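Local coordinates for protein proline dipeptidase (Streptococcus pneumoniae, PDB 3PN9) that forms the N-terminal domain of a creatinase/prolidase-family enzyme that probably hydrolyses dipeptides with a C-terminal proline, at residues D20-S25 / R99-F104; F48-Q53 / H90-L95; L56-A61 / P74-V79. All coordinates share one frame; numbering follows the deposited sequence.

Contact 1: residues D20-S25 / R99-F104; sequences DVAVVS and RVAVEF
Asp-20 and Arg-99 begin a parallel pairing of strands 21-24 and 99-102, whose segment axes come within 4.7 Å. Among the backbone bonds, Asp-20 N gives its hydrogen to Arg-99 O, then Ala-101 N to Val-21 O, and Val-23 N to Ala-101 O at 2.8 Å. Ala-101 thus bonds through both its N-H and its carbonyl, as the zigzag of a parallel pair requires.

Side-chain carboxylates bond to main-chain amides at both ends. Asp-20 OD2 takes Arg-99 N at 2.9 Å with its anti lone pair, and Lys-98 N binds the same oxygen. At the other end Glu-103 OE1 accepts from Ser-25 N at 2.9 Å, nearly in line with its C-O bond, and from Asp-26 N. With CG turned beside its own N (chi1 -57°) and the chain extended beyond, Glu-103 is long enough to reach across, where Thr-29 OG1 binds OE2. The donors on Glu-103 would probably stabilise its buried negative charge.

Where the strands diverge, water mediates. Val-23 O and Glu-103 N are 4.0 Å apart, and one water donates to Val-23 O and Ser-25 OG while accepting from Glu-103 N at 2.8 Å; Ser-25 OG also bonds to Asn-106 OD1.

Apolar contacts follow the faces of the sheet. Val-21 and Val-100 lie side by side, CG1 to CG2 at 3.8 Å, and Val-23 crosses Val-100 at a slant; beta-branched valines suit the extended backbone. Ala-22 and Ala-101 share the reverse face, small residues at the closest CA pair.

Strand 46-50 flanks Val-21 and Val-23 through Leu-50 and Phe-48, while Leu-115 of helix 109-118 covers Val-23 and Val-102. Val-24 packs on helix 27-34, and Arg-99, its NH2 bonded to Glu-17 O, makes salt bridges to Glu-123 and Asp-125 around strand 123-126.

Contact 2: residues F48-Q53 / H90-L95; sequences FVLADQ and HALPQL
Over one face of the Phe-48 ring lies Leu-92 CD1, 4.2 Å above the plane and displaced toward the rim, while CD2 of the same leucine touches Phe-48 CG. The Gln-53 and Pro-93 side chains run past one another antiparallel, the amide lying alongside the ring with Gln-53 OE1 3.6 Å from Pro-93 CB. Together these pairs fasten the loop that leaves helix 84-91 onto strand 46-50 in the mixed beta-sheet of the creatinase/prolidase N-terminal domain, an alpha/beta fold, by van der Waals packing with no hydrogen bond across the join.

Phe-48 and Leu-92 meet at about a right angle, and Phe-119 touches both. Leu-50, CG anti to its carbonyl carbon (chi1 -71°), brings both methyls to the Pro-93 ring, CD1 to CD at 3.7 Å and CD2 to CG at 4.0 Å.

Leu-92 is where the chain leaves helical geometry, and the proline that follows fits this, because proline disfavours a helical residue before it. Gln-94 then centres an inverse gamma turn, with a weak bond from Leu-95 N to Pro-93 O. The Gln-94 side chain folds back to Lys-89 O and to the departing loop, NE2 making a weak bond of 2.8 Å to Leu-92 O.

Contact 3: residues L56-A61 / P74-V79; sequences LLFVPA and PVVGYV
Strands 56-60 and 75-78 run parallel, their segment axes 4.7 Å apart at closest and inclined by 26°, with Leu-57, Val-59 and Ala-61 of 56-61 giving their N-H groups to the carbonyls of Pro-74, Val-76 and Tyr-78. In return Val-76 N bonds to Leu-57 O at 3.0 Å, and Tyr-78 N makes a weak bond to Val-59 O. Pro-60, which has no N-H, sits between two of these donors and costs the pairing nothing. At Gly-77 the strands are close, its CA lying 3.0 Å from Val-59 O; a CB here would press tightly on Ala-61 CA, so glycine fits.

On one face Leu-56, Phe-58 and Val-76 meet, Leu-56 CD1 touching Val-76 CG2 at 3.6 Å. Phe-58 has CG anti to its N (chi1 -179°), which carries the ring over to the partner strand, where CD1 touches Val-76 CG1 and CZ reaches Tyr-78 CD2 at 3.5 Å. The two aromatic planes are nearly parallel, at 10°, but are slid so far apart that they barely overlap. Tyr-78 OH is hydrogen-bonded to Gln-44 N, a partner away from the Phe-58 contact.

The two strands are the arms of a beta-alpha-beta unit whose connecting element is helix 64-70. That helix packs on the other face, Ala-67 on Leu-57 and Val-75, Val-64 on Val-59; there Val-59 CG2 meets Val-75 CG1 at 4.0 Å. Helix 84-91 takes the Phe-58 and Val-76 side through Lys-87. Beyond the strands, Ala-61 CB closes on Val-79 CG1 at 3.6 Å.

How the contacts relate
All three contacts reach one mixed sheet. Contact 2 is the middle member: Ala-22 N of contact 1 probably bonds to Val-49 O at 2.8 Å, and Phe-48 N probably bonds to Leu-56 O of contact 3 at 2.9 Å. Its centre is about 12 Å from that of contact 1 and about 14 Å from that of contact 3. Contacts 1 and 3 do not touch, their nearest atoms being about 7 Å apart. Leu-92 CD2 also packs on Leu-56 CD2, tying the loop after helix 84-91 to strands 46-50 and 56-60, which are antiparallel neighbours. In prolidases the metal site lies in the C-terminal domain, which this chain lacks.

Contact 1: residues D20-S25 / R99-F104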
loop_
_atom_site.group_PDB
_atom_site.type_symbol
_atom_site.label_atom_id
_atom_site.label_comp_id
_atom_site.label_asym_id
_atom_site.label_seq_id
_atom_site.Cartn_x
_atom_site.Cartn_y
_atom_site.Cartn_z
ATOM N N ASP A 20 12.811 -3.630 4.379
ATOM C CA ASP A 20 13.192 -2.656 5.433
ATOM C C ASP A 20 13.976 -1.451 4.831
ATOM O O ASP A 20 13.906 -0.328 5.388
ATOM C CB ASP A 20 14.063 -3.405 6.476
ATOM C CG ASP A 20 13.300 -4.575 7.049
ATOM O OD1 ASP A 20 12.292 -4.257 7.664
ATOM O OD2 ASP A 20 13.561 -5.753 6.747
ATOM N N VAL A 21 14.678 -1.658 3.689
ATOM C CA VAL A 21 15.370 -0.555 3.132
ATOM C C VAL A 21 15.723 -0.843 1.673
ATOM O O VAL A 21 15.869 -1.982 1.222
ATOM C CB VAL A 21 16.714 -0.286 4.001
ATOM C CG1 VAL A 21 17.583 -1.529 3.918
ATOM C CG2 VAL A 21 17.551 0.890 3.431
ATOM N N ALA A 22 15.817 0.230 0.922
ATOM C CA ALA A 22 16.359 0.105 -0.460
ATOM C C ALA A 22 17.701 0.860 -0.495
ATOM O O ALA A 22 17.767 2.037 -0.129
ATOM C CB ALA A 22 15.415 0.800 -1.477
ATOM N N VAL A 23 18.678 0.250 -1.135
ATOM C CA VAL A 23 19.980 0.801 -1.168
ATOM C C VAL A 23 20.249 1.128 -2.638
ATOM O O VAL A 23 20.427 0.238 -3.479
ATOM C CB VAL A 23 21.107 -0.223 -0.682
ATOM C CG1 VAL A 23 22.484 0.518 -0.713
ATOM C CG2 VAL A 23 20.726 -0.746 0.739
ATOM N N VAL A 24 20.435 2.410 -2.904
ATOM C CA VAL A 24 20.687 2.865 -4.246
ATOM C C VAL A 24 22.164 3.195 -4.342
ATOM O O VAL A 24 22.668 4.043 -3.545
ATOM C CB VAL A 24 19.871 4.177 -4.522
ATOM C CG1 VAL A 24 19.988 4.581 -5.971
ATOM C CG2 VAL A 24 18.338 3.865 -4.230
ATOM N N SER A 25 22.849 2.554 -5.270
ATOM C CA SER A 25 24.310 2.613 -5.358
ATOM C C SER A 25 24.695 3.290 -6.661
ATOM O O SER A 25 25.837 3.718 -6.875
ATOM C CB SER A 25 24.866 1.194 -5.296
ATOM O OG SER A 25 24.349 0.351 -6.379
ATOM N N ARG A 99 15.166 -7.604 5.173
ATOM C CA ARG A 99 15.012 -7.649 3.697
ATOM C C ARG A 99 15.482 -6.348 3.148
ATOM O O ARG A 99 14.990 -5.254 3.569
ATOM C CB ARG A 99 13.520 -7.939 3.330
ATOM C CG ARG A 99 13.068 -9.406 3.766
ATOM C CD ARG A 99 11.597 -9.849 3.415
ATOM N NE ARG A 99 11.127 -9.148 2.217
ATOM C CZ ARG A 99 11.557 -9.378 0.973
ATOM N NH1 ARG A 99 12.433 -10.364 0.728
ATOM N NH2 ARG A 99 11.084 -8.653 -0.050
ATOM N N VAL A 100 16.373 -6.434 2.196
ATOM C CA VAL A 100 17.018 -5.233 1.669
ATOM C C VAL A 100 16.892 -5.339 0.138
ATOM O O VAL A 100 17.067 -6.417 -0.397
ATOM C CB VAL A 100 18.548 -5.309 2.093
ATOM C CG1 VAL A 100 19.439 -4.232 1.394
ATOM C CG2 VAL A 100 18.620 -5.136 3.703
ATOM N N ALA A 101 16.715 -4.227 -0.576
ATOM C CA ALA A 101 16.757 -4.258 -2.022
ATOM C C ALA A 101 17.972 -3.490 -2.472
ATOM O O ALA A 101 18.218 -2.410 -1.974
ATOM C CB ALA A 101 15.407 -3.531 -2.648
ATOM N N VAL A 102 18.628 -4.006 -3.506
ATOM C CA VAL A 102 19.763 -3.331 -4.107
ATOM C C VAL A 102 19.718 -3.435 -5.621
ATOM O O VAL A 102 18.963 -4.237 -6.182
ATOM C CB VAL A 102 21.106 -4.055 -3.649
ATOM C CG1 VAL A 102 21.334 -3.865 -2.096
ATOM C CG2 VAL A 102 21.099 -5.557 -4.110
ATOM N N GLU A 103 20.477 -2.588 -6.315
ATOM C CA GLU A 103 20.374 -2.611 -7.770
ATOM C C GLU A 103 21.265 -3.665 -8.369
ATOM O O GLU A 103 22.490 -3.422 -8.511
ATOM C CB GLU A 103 20.784 -1.279 -8.404
ATOM C CG GLU A 103 19.899 -0.082 -7.802
ATOM C CD GLU A 103 20.411 1.282 -8.256
ATOM O OE1 GLU A 103 21.302 1.914 -7.620
ATOM O OE2 GLU A 103 19.977 1.761 -9.341
ATOM N N PHE A 104 20.662 -4.773 -8.825
ATOM C CA PHE A 104 21.485 -5.900 -9.347
ATOM C C PHE A 104 22.251 -5.473 -10.576
ATOM O O PHE A 104 23.366 -5.986 -10.827
ATOM C CB PHE A 104 20.624 -7.117 -9.726
ATOM C CG PHE A 104 20.200 -7.994 -8.570
ATOM C CD1 PHE A 104 20.162 -7.498 -7.258
ATOM C CD2 PHE A 104 19.706 -9.278 -8.840
ATOM C CE1 PHE A 104 19.668 -8.264 -6.201
ATOM C CE2 PHE A 104 19.260 -10.069 -7.780
ATOM C CZ PHE A 104 19.278 -9.586 -6.435
HETATM O O HOH W 1 22.254 -1.009 -4.924
#

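Contact 2: residues F48-Q53 / H90-L95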
loop_
_atom_site.group_PDB
_atom_site.type_symbol
_atom_site.label_atom_id
_atom_site.label_comp_id
_atom_site.label_asym_id
_atom_site.label_seq_id
_atom_site.Cartn_x
_atom_site.Cartn_y
_atom_site.Cartn_z
ATOM N N PHE A 48 20.169 5.523 1.147
ATOM C CA PHE A 48 19.426 4.483 1.803
ATOM C C PHE A 48 17.979 4.986 1.979
ATOM O O PHE A 48 17.776 6.004 2.674
ATOM C CB PHE A 48 19.981 4.235 3.211
ATOM C CG PHE A 48 21.385 3.639 3.139
ATOM C CD1 PHE A 48 21.531 2.274 2.964
ATOM C CD2 PHE A 48 22.533 4.493 3.138
ATOM C CE1 PHE A 48 22.845 1.720 2.860
ATOM C CE2 PHE A 48 23.831 3.925 3.067
ATOM C CZ PHE A 48 23.968 2.530 2.911
ATOM N N VAL A 49 17.018 4.318 1.346
ATOM C CA VAL A 49 15.609 4.761 1.540
ATOM C C VAL A 49 15.053 3.744 2.524
ATOM O O VAL A 49 14.936 2.566 2.211
ATOM C CB VAL A 49 14.790 4.699 0.217
ATOM C CG1 VAL A 49 13.369 5.344 0.494
ATOM C CG2 VAL A 49 15.517 5.564 -0.916
ATOM N N LEU A 50 14.797 4.212 3.723
ATOM C CA LEU A 50 14.344 3.379 4.788
ATOM C C LEU A 50 12.799 3.311 4.749
ATOM O O LEU A 50 12.178 4.268 4.313
ATOM C CB LEU A 50 14.731 4.093 6.125
ATOM C CG LEU A 50 16.305 4.034 6.316
ATOM C CD1 LEU A 50 16.840 5.104 7.342
ATOM C CD2 LEU A 50 16.618 2.594 6.851
ATOM N N ALA A 51 12.209 2.244 5.311
ATOM C CA ALA A 51 10.758 2.031 5.128
ATOM C C ALA A 51 9.994 3.065 5.915
ATOM O O ALA A 51 8.939 3.539 5.440
ATOM C CB ALA A 51 10.317 0.641 5.603
ATOM N N ASP A 52 10.490 3.409 7.105
ATOM C CA ASP A 52 9.634 4.163 8.021
ATOM C C ASP A 52 10.250 5.398 8.572
ATOM O O ASP A 52 9.732 5.933 9.582
ATOM C CB ASP A 52 9.203 3.258 9.250
ATOM C CG ASP A 52 8.452 1.993 8.818
ATOM O OD1 ASP A 52 7.622 2.022 7.834
ATOM O OD2 ASP A 52 8.670 0.932 9.453
ATOM N N GLN A 53 11.283 5.934 7.930
ATOM C CA GLN A 53 11.753 7.217 8.375
ATOM C C GLN A 53 12.400 7.872 7.203
ATOM O O GLN A 53 12.526 7.226 6.150
ATOM C CB GLN A 53 12.773 7.056 9.556
ATOM C CG GLN A 53 14.009 6.195 9.242
ATOM C CD GLN A 53 14.820 6.016 10.557
ATOM O OE1 GLN A 53 14.403 5.259 11.412
ATOM N NE2 GLN A 53 15.857 6.780 10.721
ATOM N N HIS A 90 26.594 2.474 11.762
ATOM C CA HIS A 90 26.326 3.324 12.950
ATOM C C HIS A 90 25.449 4.490 12.537
ATOM O O HIS A 90 24.689 4.970 13.343
ATOM C CB HIS A 90 27.679 3.906 13.542
ATOM C CG HIS A 90 28.662 2.852 14.059
ATOM N ND1 HIS A 90 28.475 1.472 13.940
ATOM C CD2 HIS A 90 29.892 2.996 14.656
ATOM C CE1 HIS A 90 29.522 0.825 14.447
ATOM N NE2 HIS A 90 30.389 1.726 14.901
ATOM N N ALA A 91 25.517 4.966 11.284
ATOM C CA ALA A 91 24.631 6.087 10.946
ATOM C C ALA A 91 23.150 5.662 10.716
ATOM O O ALA A 91 22.241 6.480 10.929
ATOM C CB ALA A 91 25.181 6.850 9.744
ATOM N N LEU A 92 22.923 4.417 10.278
ATOM C CA LEU A 92 21.578 3.908 10.036
ATOM C C LEU A 92 20.901 3.675 11.428
ATOM O O LEU A 92 21.608 3.475 12.440
ATOM C CB LEU A 92 21.581 2.568 9.280
ATOM C CG LEU A 92 22.003 2.826 7.801
ATOM C CD1 LEU A 92 22.320 1.479 7.063
ATOM C CD2 LEU A 92 20.895 3.625 7.005
ATOM N N PRO A 93 19.551 3.676 11.459
ATOM C CA PRO A 93 18.849 3.292 12.701
ATOM C C PRO A 93 19.282 1.874 13.048
ATOM O O PRO A 93 19.600 1.054 12.150
ATOM C CB PRO A 93 17.351 3.324 12.316
ATOM C CG PRO A 93 17.411 3.185 10.750
ATOM C CD PRO A 93 18.628 3.967 10.355
ATOM N N GLN A 94 19.264 1.548 14.339
ATOM C CA GLN A 94 19.716 0.197 14.736
ATOM C C GLN A 94 18.559 -0.769 14.644
ATOM O O GLN A 94 18.015 -1.138 15.680
ATOM C CB GLN A 94 20.261 0.260 16.216
ATOM C CG GLN A 94 21.438 1.318 16.331
ATOM C CD GLN A 94 22.637 0.972 15.374
ATOM O OE1 GLN A 94 23.304 -0.027 15.556
ATOM N NE2 GLN A 94 22.869 1.785 14.347
ATOM N N LEU A 95 18.129 -1.167 13.433
ATOM C CA LEU A 95 16.880 -1.961 13.302
ATOM C C LEU A 95 17.329 -3.376 12.977
ATOM O O LEU A 95 18.494 -3.618 12.711
ATOM C CB LEU A 95 16.006 -1.454 12.081
ATOM C CG LEU A 95 15.596 0.009 12.188
ATOM C CD1 LEU A 95 14.778 0.557 11.016
ATOM C CD2 LEU A 95 14.936 0.331 13.555
#

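Contact 3: residues L56-A61 / P74-V79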
loop_
_atom_site.group_PDB
_atom_site.type_symbol
_atom_site.label_atom_id
_atom_site.label_comp_id
_atom_site.label_asym_id
_atom_site.label_seq_id
_atom_site.Cartn_x
_atom_site.Cartn_y
_atom_site.Cartn_z
ATOM N N LEU A 56 18.677 8.420 4.142
ATOM C CA LEU A 56 20.015 8.893 4.545
ATOM C C LEU A 56 20.832 8.902 3.279
ATOM O O LEU A 56 21.001 7.852 2.612
ATOM C CB LEU A 56 20.592 7.897 5.627
ATOM C CG LEU A 56 22.173 8.067 5.735
ATOM C CD1 LEU A 56 22.288 9.437 6.489
ATOM C CD2 LEU A 56 22.637 6.927 6.588
ATOM N N LEU A 57 21.452 10.015 2.957
ATOM C CA LEU A 57 22.341 9.981 1.824
ATOM C C LEU A 57 23.782 9.882 2.417
ATOM O O LEU A 57 24.203 10.759 3.201
ATOM C CB LEU A 57 22.176 11.271 1.020
ATOM C CG LEU A 57 23.140 11.500 -0.189
ATOM C CD1 LEU A 57 23.358 10.272 -1.199
ATOM C CD2 LEU A 57 22.743 12.810 -0.949
ATOM N N PHE A 58 24.541 8.868 1.980
ATOM C CA PHE A 58 25.922 8.664 2.539
ATOM C C PHE A 58 26.930 8.962 1.456
ATOM O O PHE A 58 26.820 8.377 0.387
ATOM C CB PHE A 58 26.041 7.192 2.977
ATOM C CG PHE A 58 27.420 6.869 3.599
ATOM C CD1 PHE A 58 27.690 7.179 4.938
ATOM C CD2 PHE A 58 28.419 6.312 2.788
ATOM C CE1 PHE A 58 29.007 6.833 5.505
ATOM C CE2 PHE A 58 29.695 5.972 3.315
ATOM C CZ PHE A 58 29.976 6.218 4.644
ATOM N N VAL A 59 27.914 9.857 1.695
ATOM C CA VAL A 59 28.773 10.333 0.620
ATOM C C VAL A 59 30.238 10.512 1.163
ATOM O O VAL A 59 30.383 10.569 2.380
ATOM C CB VAL A 59 28.340 11.711 0.087
ATOM C CG1 VAL A 59 26.873 11.581 -0.631
ATOM C CG2 VAL A 59 28.336 12.801 1.210
ATOM N N PRO A 60 31.232 10.600 0.290
ATOM C CA PRO A 60 32.613 11.023 0.780
ATOM C C PRO A 60 32.516 12.381 1.437
ATOM O O PRO A 60 31.718 13.242 1.032
ATOM C CB PRO A 60 33.436 11.159 -0.536
ATOM C CG PRO A 60 32.693 10.197 -1.541
ATOM C CD PRO A 60 31.209 10.391 -1.182
ATOM N N ALA A 61 33.437 12.677 2.357
ATOM C CA ALA A 61 33.374 13.912 3.151
ATOM C C ALA A 61 33.374 15.123 2.286
ATOM O O ALA A 61 32.672 16.088 2.584
ATOM C CB ALA A 61 34.655 13.945 4.158
ATOM N N PRO A 74 18.708 13.749 6.001
ATOM C CA PRO A 74 20.121 13.709 6.554
ATOM C C PRO A 74 21.190 13.203 5.537
ATOM O O PRO A 74 20.934 12.307 4.677
ATOM C CB PRO A 74 20.052 12.707 7.750
ATOM C CG PRO A 74 18.543 12.839 8.227
ATOM C CD PRO A 74 17.747 12.997 6.840
ATOM N N VAL A 75 22.366 13.798 5.618
ATOM C CA VAL A 75 23.511 13.473 4.789
ATOM C C VAL A 75 24.617 13.138 5.844
ATOM O O VAL A 75 24.755 13.886 6.823
ATOM C CB VAL A 75 23.938 14.666 3.898
ATOM C CG1 VAL A 75 25.297 14.401 3.196
ATOM C CG2 VAL A 75 22.852 14.958 2.794
ATOM N N VAL A 76 25.355 12.050 5.654
ATOM C CA VAL A 76 26.508 11.691 6.498
ATOM C C VAL A 76 27.694 11.472 5.547
ATOM O O VAL A 76 27.526 10.840 4.446
ATOM C CB VAL A 76 26.213 10.422 7.297
ATOM C CG1 VAL A 76 27.603 9.753 7.940
ATOM C CG2 VAL A 76 25.107 10.733 8.368
ATOM N N GLY A 77 28.881 11.992 5.922
ATOM C CA GLY A 77 30.042 11.867 5.075
ATOM C C GLY A 77 31.121 10.994 5.758
ATOM O O GLY A 77 30.999 10.640 6.949
ATOM N N TYR A 78 32.130 10.558 5.000
ATOM C CA TYR A 78 33.216 9.785 5.678
ATOM C C TYR A 78 34.526 10.203 5.074
ATOM O O TYR A 78 34.575 10.536 3.888
ATOM C CB TYR A 78 33.019 8.254 5.642
ATOM C CG TYR A 78 33.459 7.653 4.322
ATOM C CD1 TYR A 78 34.664 6.902 4.229
ATOM C CD2 TYR A 78 32.652 7.807 3.141
ATOM C CE1 TYR A 78 35.087 6.310 2.989
ATOM C CE2 TYR A 78 33.047 7.252 1.912
ATOM C CZ TYR A 78 34.269 6.506 1.839
ATOM O OH TYR A 78 34.615 5.940 0.630
ATOM N N VAL A 79 35.628 10.195 5.866
ATOM C CA VAL A 79 36.910 10.541 5.269
ATOM C C VAL A 79 37.657 9.254 4.998
ATOM O O VAL A 79 37.276 8.209 5.487
ATOM C CB VAL A 79 37.817 11.488 6.276
ATOM C CG1 VAL A 79 37.101 12.888 6.508
ATOM C CG2 VAL A 79 38.082 10.795 7.583
#